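Local coordinates for protein hydratase ChsH1 (PDB 4W78) that catalyses, as a complex with ChsH2, the hydration of a steroid enoyl-CoA thioester during breakdown of the cholesterol side chain, at residues Ser3-Ala8 with Lys90-Ala95; Met66-Thr71 with Met158-Leu163; Val129-Lys132 with Gly137-Trp140; Lys132-Ala135 with Trp140-Asn143. All blocks are in the same frame, centred on the assembly; numbering follows the deposited sequence.

Contact 1: Ser3-Ala8 with Lys90-Ala95; sequences SDIQEA and KLFDDA
Ile5 and Ala8 meet Leu91 and Phe92 through carbon, and the shortest polar bond here lies within one helix, where Lys90 NZ reaches Asp94 OD2 at 2.6 Å. This salt bridge spans one helical turn. It uses the syn lone pair of OD2, on the side of the other carboxylate oxygen. No hydrogen bond crosses between Ser3-Ala8 and Lys90-Ala95.

The two helical segments run almost antiparallel, with 169° between their directions and 11.0 Å between their axes. Leu91 projects into the gap. Its CG stands anti to the backbone N (chi1 179°), which places both methyls against Ala8. Ala8 CB touches both of them, at 3.6 Å from Leu91 CD1 and 3.7 Å from Leu91 CD2. One turn back, Ile5 CG2 lies 4.0 Å from Leu91 CD2, and the same leucine methyl approaches the carbonyl oxygen of Ile5.

Ile5 also meets Phe92. Its CG2 methyl comes obliquely to the far end of the ring, 3.7 Å from Phe92 CZ and 3.8 Å from Phe92 CE1. The two side chains cross at about a right angle. Ile5 and Phe92 are buried, while Ala8 and Leu91 are partly exposed. Both buried side chains also rest on strand 139-150, Ile5 on Trp140 and Phe92 on Trp140 and Ile142. Asp93 OD1 forms a salt bridge with Lys164 NZ. The result is an antiparallel helix pair with an apolar seam, packed against the antiparallel sheet of a HotDog-clan domain.

Contact 2: Met66-Thr71 with Met158-Leu163; sequences MIQVWT and MNWRIL
Gln68 extends from the weakly bonded helix 67-70 and sets its amide against Met158 and Trp160 of strand 153-165, in the antiparallel sheet of the HotDog-clan domain. Its CG is anti to the backbone N (chi1 -167°), and the chain stays extended beyond it. This reach bridges much of the 9.1 Å between Gln68 CA and Met158 CA.

Met158 lies nearest the oxygen end of the amide. Gln68 OE1 is 3.5 Å from Met158 SD and 3.8 Å from Met158 CE. A bend at the last torsion (chi3 72°) turns the CE methyl to the amide, 4.0 Å from Gln68 CD. The two side chains cross at about a right angle.

Trp160 meets the amide with the far side of its six-membered ring. Its CZ3 is 4.0 Å from Gln68 OE1, and its CH2 is 4.2 Å from Gln68 NE2. The amide plane stands nearly upright to the indole, at 83°.

Gln107 of strand 99-109 touches both Gln68 and Met158. In the ChsH2 chain, Leu53 packs on Gln68 and Ile52 on Trp160.

No hydrogen bond joins the two segments. A polar amide is in van der Waals contact with a thioether and an indole, so the contact itself supplies little directional hold.

Contact 3: Val129-Lys132 with Gly137-Trp140; sequences VGPK and GEGW
Lys132 and Gly139 form an antiparallel hydrogen-bonded pair, each giving its N-H to the other's carbonyl. Lys132 N donates to Gly139 O at 2.8 Å, nearly straight at 173°. Gly139 N returns a bond of 2.9 Å to Lys132 O. The two oxygens also receive longer CA-H...O contacts, Lys132 O from Glu138 CA and Gly139 O from Pro131 CA. Gly137 O is hydrogen-bonded to Thr134 OG1, and the Glu138 backbone to Lys166.

The next backbone bond pairs Val129 with Phe141. Gly130 and Pro131 both stand opposite Trp140, and the extra residue makes a beta bulge.

The peptide between Gly130 and Pro131 is cis and lies over one indole face. Gly130 CA sits 3.7 Å from the centroid of the six-membered ring of Trp140. Pro131 CA is 4.0 Å from that of its five-membered ring. Both are CH-pi contacts.

Glu138 runs extended past Pro131, its CG 3.9 Å from Pro131 CB. Its OE1 is hydrogen-bonded to Tyr97 OH, and its OE2 has a weak bond with Gln133 NE2.

The contact lies near the hairpin turn of strands 119-134 and 139-150. Strand 153-165 pairs through Lys164 with Trp140, and Phe92 of helix 85-94 packs against the indole.

Contact 4: Lys132-Ala135 with Trp140-Asn143; sequences KQTA and WFIN
Phe141 reaches across to Lys132 and Thr134 with the outer part of its ring. From CB, its CG lies anti to the carbonyl carbon and beside the backbone N (chi1 -68°), which brings the ring end closer to Lys132-Ala135.

Along one side of the ring, CE2 touches first. It lies 4.2 Å from both CB and CG of Lys132. The lysine CG comes to the ring edge, near its plane, and the two side chains cross at about a right angle. Lys132 bends at its second torsion, and no atom beyond CG touches the ring.

At the tip, Phe141 CZ lies 4.2 Å from Thr134 CG2, which approaches obliquely. The other branch of Thr134 is polar: its OG1 is hydrogen-bonded to Gly137 O and to Leu136 N, within the hairpin turn. These bonds fix the polar branch, while the methyl meets the ring. All the contacts across are loose and apolar, and no hydrogen bond joins the segments.

The patch lies at the surface on strands 119-134 and 139-150. Strand 153-165 runs on the other side of 139-150, with Leu163 touching Phe141 and Thr134 and Arg161 making a cation-pi contact with Phe141.

In the fold
Contacts 3 and 4 share Lys132 and Trp140, and their centres are about 4 Å apart on one hairpin. Contact 1 lies beside them, its centre about 12 Å from that of contact 3. Trp140 joins the two, with its CZ2 3.6 Å from Ile5 CD1. Contact 2 lies farther along the sheet, with its centre about 22 Å from that of contact 3. Strand 153-165 ties contact 2 to contact 4, where Ile162 O is 2.9 Å from Ile142 N, a probable hydrogen bond. Contacts 1 and 2 do not touch. Contact 2 lies near the centre of the chain and is the only one of the four that ChsH2 touches.

Contact 1: Ser3-Ala8 with Lys90-Ala95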
# COMPACT_ATOMS: atom_id res chain seq x y z
N SER A 3 9.13 36.78 20.44
CA SER A 3 10.47 36.72 21.01
C SER A 3 10.77 35.33 21.58
O SER A 3 11.84 34.77 21.33
CB SER A 3 10.65 37.78 22.10
N ASP A 4 9.82 34.79 22.34
CA ASP A 4 9.99 33.45 22.91
C ASP A 4 10.02 32.37 21.83
O ASP A 4 10.66 31.34 21.99
CB ASP A 4 8.90 33.15 23.93
CG ASP A 4 8.93 34.10 25.11
OD1 ASP A 4 9.96 34.78 25.32
OD2 ASP A 4 7.92 34.16 25.84
N ILE A 5 9.30 32.61 20.73
CA ILE A 5 9.33 31.69 19.60
C ILE A 5 10.71 31.65 18.95
O ILE A 5 11.25 30.58 18.68
CB ILE A 5 8.27 32.06 18.54
CG1 ILE A 5 6.87 31.93 19.14
CG2 ILE A 5 8.41 31.19 17.30
CD1 ILE A 5 5.76 32.40 18.22
N GLN A 6 11.27 32.82 18.68
CA GLN A 6 12.61 32.90 18.11
C GLN A 6 13.66 32.23 19.01
O GLN A 6 14.55 31.53 18.52
CB GLN A 6 12.99 34.35 17.82
CG GLN A 6 12.18 34.97 16.70
CD GLN A 6 12.33 36.48 16.63
OE1 GLN A 6 12.70 37.12 17.61
NE2 GLN A 6 12.03 37.05 15.47
N GLU A 7 13.53 32.45 20.31
CA GLU A 7 14.44 31.83 21.28
C GLU A 7 14.30 30.31 21.30
O GLU A 7 15.30 29.59 21.35
CB GLU A 7 14.22 32.42 22.68
CG GLU A 7 14.54 33.90 22.78
CD GLU A 7 14.25 34.49 24.15
OE1 GLU A 7 14.03 33.72 25.10
OE2 GLU A 7 14.25 35.74 24.27
N ALA A 8 13.07 29.80 21.22
CA ALA A 8 12.85 28.36 21.22
C ALA A 8 13.39 27.72 19.95
O ALA A 8 13.96 26.64 19.99
CB ALA A 8 11.37 28.04 21.37
N LYS A 90 5.12 21.29 18.32
CA LYS A 90 4.63 21.59 19.66
C LYS A 90 4.67 23.08 20.00
O LYS A 90 3.71 23.62 20.53
CB LYS A 90 5.41 20.79 20.71
CG LYS A 90 4.93 20.98 22.15
CD LYS A 90 3.53 20.43 22.34
CE LYS A 90 3.24 20.14 23.82
NZ LYS A 90 3.50 21.31 24.71
N LEU A 91 5.79 23.72 19.70
CA LEU A 91 5.96 25.15 19.93
C LEU A 91 4.81 25.94 19.29
O LEU A 91 4.16 26.73 19.96
CB LEU A 91 7.30 25.62 19.34
CG LEU A 91 7.66 27.10 19.46
CD1 LEU A 91 7.87 27.48 20.93
CD2 LEU A 91 8.90 27.42 18.63
N PHE A 92 4.57 25.69 18.00
CA PHE A 92 3.54 26.45 17.28
C PHE A 92 2.10 26.08 17.63
O PHE A 92 1.23 26.95 17.67
CB PHE A 92 3.80 26.42 15.76
CG PHE A 92 4.97 27.27 15.36
CD1 PHE A 92 4.86 28.65 15.38
CD2 PHE A 92 6.18 26.69 15.02
CE1 PHE A 92 5.95 29.44 15.05
CE2 PHE A 92 7.27 27.48 14.68
CZ PHE A 92 7.15 28.85 14.69
N ASP A 93 1.86 24.80 17.91
CA ASP A 93 0.56 24.39 18.41
C ASP A 93 0.23 25.10 19.72
O ASP A 93 -0.91 25.56 19.92
CB ASP A 93 0.52 22.88 18.65
CG ASP A 93 0.35 22.09 17.37
OD1 ASP A 93 0.08 22.70 16.32
OD2 ASP A 93 0.49 20.85 17.42
N ASP A 94 1.22 25.20 20.59
CA ASP A 94 1.03 25.82 21.90
C ASP A 94 0.74 27.31 21.78
O ASP A 94 0.06 27.90 22.64
CB ASP A 94 2.26 25.61 22.78
CG ASP A 94 2.33 24.20 23.35
OD1 ASP A 94 1.29 23.51 23.32
OD2 ASP A 94 3.41 23.80 23.83
N ALA A 95 1.24 27.92 20.71
CA ALA A 95 1.03 29.34 20.47
C ALA A 95 -0.25 29.58 19.67
O ALA A 95 -0.54 30.71 19.28
CB ALA A 95 2.23 29.94 19.76

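Contact 2: Met66-Thr71 with Met158-Leu163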
# COMPACT_ATOMS: atom_id res chain seq x y z
N MET A 66 10.94 8.37 -5.81
CA MET A 66 10.72 7.47 -4.66
C MET A 66 11.61 7.74 -3.45
O MET A 66 11.46 7.06 -2.43
CB MET A 66 10.89 5.99 -5.07
CG MET A 66 9.71 5.44 -5.85
SD MET A 66 9.79 3.64 -5.98
CE MET A 66 9.22 3.14 -4.35
N ILE A 67 12.51 8.72 -3.51
CA ILE A 67 13.49 8.89 -2.42
C ILE A 67 12.84 9.00 -1.04
O ILE A 67 13.26 8.33 -0.10
CB ILE A 67 14.51 10.03 -2.67
CG1 ILE A 67 15.62 10.00 -1.60
CG2 ILE A 67 13.83 11.40 -2.68
CD1 ILE A 67 16.53 8.79 -1.72
N GLN A 68 11.77 9.78 -0.93
CA GLN A 68 11.12 9.97 0.35
C GLN A 68 10.33 8.74 0.78
O GLN A 68 10.08 8.54 1.97
CB GLN A 68 10.21 11.20 0.27
CG GLN A 68 9.69 11.73 1.58
CD GLN A 68 9.02 13.10 1.41
OE1 GLN A 68 9.20 13.76 0.40
NE2 GLN A 68 8.24 13.49 2.39
N VAL A 69 9.94 7.90 -0.17
CA VAL A 69 9.18 6.69 0.15
C VAL A 69 9.99 5.74 1.03
O VAL A 69 9.46 5.16 1.99
CB VAL A 69 8.73 5.97 -1.14
CG1 VAL A 69 7.95 4.72 -0.82
CG2 VAL A 69 7.89 6.92 -1.98
N TRP A 70 11.28 5.61 0.73
CA TRP A 70 12.08 4.62 1.44
C TRP A 70 12.11 4.89 2.93
O TRP A 70 12.12 3.94 3.74
CB TRP A 70 13.51 4.58 0.88
CG TRP A 70 13.53 4.35 -0.59
CD1 TRP A 70 14.00 5.21 -1.54
CD2 TRP A 70 13.01 3.22 -1.30
NE1 TRP A 70 13.81 4.68 -2.80
CE2 TRP A 70 13.21 3.45 -2.67
CE3 TRP A 70 12.40 2.02 -0.90
CZ2 TRP A 70 12.82 2.55 -3.65
CZ3 TRP A 70 12.00 1.12 -1.87
CH2 TRP A 70 12.22 1.39 -3.23
N THR A 71 12.09 6.17 3.30
CA THR A 71 12.27 6.53 4.71
C THR A 71 10.98 6.95 5.42
O THR A 71 11.02 7.41 6.56
CB THR A 71 13.34 7.63 4.89
OG1 THR A 71 13.11 8.67 3.94
CG2 THR A 71 14.74 7.06 4.61
N MET A 158 16.31 17.56 0.07
CA MET A 158 15.01 18.20 -0.07
C MET A 158 14.93 19.44 0.78
O MET A 158 15.41 19.46 1.91
CB MET A 158 13.92 17.21 0.35
CG MET A 158 12.54 17.81 0.44
SD MET A 158 11.31 16.53 0.66
CE MET A 158 11.59 16.02 2.34
N ASN A 159 14.35 20.49 0.22
CA ASN A 159 13.94 21.65 0.98
C ASN A 159 12.42 21.56 1.08
O ASN A 159 11.73 21.49 0.05
CB ASN A 159 14.37 22.93 0.27
CG ASN A 159 15.88 23.01 0.08
OD1 ASN A 159 16.65 22.76 1.01
ND2 ASN A 159 16.31 23.37 -1.13
N TRP A 160 11.92 21.48 2.32
CA TRP A 160 10.51 21.24 2.61
C TRP A 160 9.99 22.45 3.36
O TRP A 160 10.60 22.86 4.34
CB TRP A 160 10.41 20.02 3.54
CG TRP A 160 9.04 19.51 3.77
CD1 TRP A 160 8.24 19.68 4.86
CD2 TRP A 160 8.31 18.71 2.86
NE1 TRP A 160 7.03 19.04 4.66
CE2 TRP A 160 7.06 18.43 3.43
CE3 TRP A 160 8.61 18.21 1.60
CZ2 TRP A 160 6.11 17.66 2.78
CZ3 TRP A 160 7.73 17.47 0.98
CH2 TRP A 160 6.46 17.19 1.54
N ARG A 161 8.87 23.03 2.93
CA ARG A 161 8.34 24.21 3.61
C ARG A 161 6.89 24.00 3.99
O ARG A 161 6.07 23.58 3.17
CB ARG A 161 8.48 25.44 2.72
CG ARG A 161 8.07 26.76 3.34
CD ARG A 161 8.31 27.84 2.28
NE ARG A 161 7.98 29.20 2.68
CZ ARG A 161 7.10 29.97 2.04
NH1 ARG A 161 6.46 29.52 0.97
NH2 ARG A 161 6.87 31.20 2.46
N ILE A 162 6.58 24.29 5.25
CA ILE A 162 5.20 24.21 5.72
C ILE A 162 4.79 25.53 6.34
O ILE A 162 5.63 26.37 6.69
CB ILE A 162 5.00 23.09 6.76
CG1 ILE A 162 5.76 23.42 8.06
CG2 ILE A 162 5.44 21.75 6.20
CD1 ILE A 162 5.46 22.46 9.23
N LEU A 163 3.48 25.70 6.45
CA LEU A 163 2.89 26.85 7.12
C LEU A 163 2.07 26.36 8.30
O LEU A 163 1.17 25.53 8.14
CB LEU A 163 1.97 27.59 6.14
CG LEU A 163 1.09 28.69 6.74
CD1 LEU A 163 1.92 29.86 7.28
CD2 LEU A 163 0.08 29.16 5.69

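Contact 3: Val129-Lys132 with Gly137-Trp140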
# COMPACT_ATOMS: atom_id res chain seq x y z
N VAL A 129 9.98 31.80 9.73
CA VAL A 129 9.66 33.18 9.39
C VAL A 129 8.23 33.49 9.78
O VAL A 129 7.32 32.72 9.48
CB VAL A 129 9.82 33.42 7.88
CG1 VAL A 129 9.37 34.83 7.51
CG2 VAL A 129 11.26 33.19 7.46
N GLY A 130 8.02 34.63 10.43
CA GLY A 130 6.70 35.01 10.89
C GLY A 130 6.71 35.99 12.04
O GLY A 130 7.78 36.39 12.52
N PRO A 131 5.52 36.40 12.50
CA PRO A 131 4.23 35.97 11.95
C PRO A 131 3.89 36.69 10.64
O PRO A 131 4.19 37.87 10.47
CB PRO A 131 3.24 36.36 13.05
CG PRO A 131 3.89 37.52 13.73
CD PRO A 131 5.37 37.25 13.69
N LYS A 132 3.26 35.96 9.71
CA LYS A 132 2.83 36.53 8.44
C LYS A 132 1.32 36.44 8.32
O LYS A 132 0.71 35.48 8.78
CB LYS A 132 3.45 35.75 7.28
CG LYS A 132 4.96 35.79 7.20
CD LYS A 132 5.45 37.20 6.88
CE LYS A 132 6.94 37.20 6.61
NZ LYS A 132 7.47 38.59 6.44
N GLY A 137 -4.82 32.54 7.19
CA GLY A 137 -4.77 33.10 8.53
C GLY A 137 -3.35 33.49 8.92
O GLY A 137 -2.41 33.27 8.16
N GLU A 138 -3.20 34.07 10.11
CA GLU A 138 -1.87 34.41 10.60
C GLU A 138 -1.07 33.12 10.80
O GLU A 138 -1.58 32.13 11.33
CB GLU A 138 -1.95 35.19 11.91
CG GLU A 138 -0.60 35.74 12.38
CD GLU A 138 -0.68 36.50 13.69
OE1 GLU A 138 -0.94 35.86 14.74
OE2 GLU A 138 -0.48 37.73 13.68
N GLY A 139 0.18 33.13 10.35
CA GLY A 139 0.99 31.93 10.46
C GLY A 139 2.49 32.14 10.41
O GLY A 139 2.98 33.25 10.21
N TRP A 140 3.21 31.05 10.60
CA TRP A 140 4.67 31.04 10.51
C TRP A 140 5.08 30.01 9.48
O TRP A 140 4.53 28.92 9.45
CB TRP A 140 5.28 30.64 11.84
CG TRP A 140 5.20 31.70 12.89
CD1 TRP A 140 4.09 32.14 13.54
CD2 TRP A 140 6.30 32.43 13.44
NE1 TRP A 140 4.42 33.11 14.45
CE2 TRP A 140 5.78 33.30 14.41
CE3 TRP A 140 7.68 32.43 13.20
CZ2 TRP A 140 6.58 34.17 15.14
CZ3 TRP A 140 8.48 33.29 13.93
CH2 TRP A 140 7.92 34.16 14.89

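Contact 4: Lys132-Ala135 with Trp140-Asn143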
# COMPACT_ATOMS: atom_id res chain seq x y z
N LYS A 132 3.26 35.96 9.71
CA LYS A 132 2.83 36.53 8.44
C LYS A 132 1.32 36.44 8.32
O LYS A 132 0.71 35.48 8.78
CB LYS A 132 3.45 35.75 7.28
CG LYS A 132 4.96 35.79 7.20
CD LYS A 132 5.45 37.20 6.88
CE LYS A 132 6.94 37.20 6.61
NZ LYS A 132 7.47 38.59 6.44
N GLN A 133 0.73 37.44 7.67
CA GLN A 133 -0.66 37.34 7.27
C GLN A 133 -0.72 36.53 5.99
O GLN A 133 -0.03 36.84 5.02
CB GLN A 133 -1.27 38.73 7.06
CG GLN A 133 -1.14 39.64 8.27
CD GLN A 133 -1.77 39.05 9.52
OE1 GLN A 133 -2.87 38.49 9.48
NE2 GLN A 133 -1.08 39.17 10.65
N THR A 134 -1.50 35.46 6.00
CA THR A 134 -1.64 34.61 4.83
C THR A 134 -3.12 34.43 4.52
O THR A 134 -3.97 34.79 5.33
CB THR A 134 -0.99 33.22 5.04
OG1 THR A 134 -1.93 32.34 5.66
CG2 THR A 134 0.26 33.34 5.91
N ALA A 135 -3.42 33.85 3.36
CA ALA A 135 -4.80 33.63 2.94
C ALA A 135 -5.50 32.60 3.82
O ALA A 135 -6.73 32.46 3.76
CB ALA A 135 -4.86 33.22 1.48
N TRP A 140 3.21 31.05 10.60
CA TRP A 140 4.67 31.04 10.51
C TRP A 140 5.08 30.01 9.48
O TRP A 140 4.53 28.92 9.45
CB TRP A 140 5.28 30.64 11.84
CG TRP A 140 5.20 31.70 12.89
CD1 TRP A 140 4.09 32.14 13.54
CD2 TRP A 140 6.30 32.43 13.44
NE1 TRP A 140 4.42 33.11 14.45
CE2 TRP A 140 5.78 33.30 14.41
CE3 TRP A 140 7.68 32.43 13.20
CZ2 TRP A 140 6.58 34.17 15.14
CZ3 TRP A 140 8.48 33.29 13.93
CH2 TRP A 140 7.92 34.16 14.89
N PHE A 141 6.06 30.35 8.65
CA PHE A 141 6.59 29.37 7.70
C PHE A 141 7.81 28.70 8.29
O PHE A 141 8.65 29.36 8.90
CB PHE A 141 6.96 30.04 6.37
CG PHE A 141 5.77 30.55 5.59
CD1 PHE A 141 5.09 29.71 4.73
CD2 PHE A 141 5.35 31.86 5.71
CE1 PHE A 141 4.01 30.17 4.00
CE2 PHE A 141 4.26 32.33 4.99
CZ PHE A 141 3.60 31.48 4.13
N ILE A 142 7.89 27.39 8.11
CA ILE A 142 8.98 26.58 8.66
C ILE A 142 9.62 25.79 7.52
O ILE A 142 8.94 25.01 6.85
CB ILE A 142 8.47 25.61 9.72
CG1 ILE A 142 7.93 26.39 10.92
CG2 ILE A 142 9.59 24.67 10.17
CD1 ILE A 142 6.56 25.95 11.33
N ASN A 143 10.91 26.01 7.30
CA ASN A 143 11.69 25.26 6.32
C ASN A 143 12.55 24.19 6.97
O ASN A 143 13.05 24.37 8.09
CB ASN A 143 12.61 26.20 5.55
CG ASN A 143 11.83 27.18 4.69
OD1 ASN A 143 11.57 26.92 3.53
ND2 ASN A 143 11.45 28.31 5.28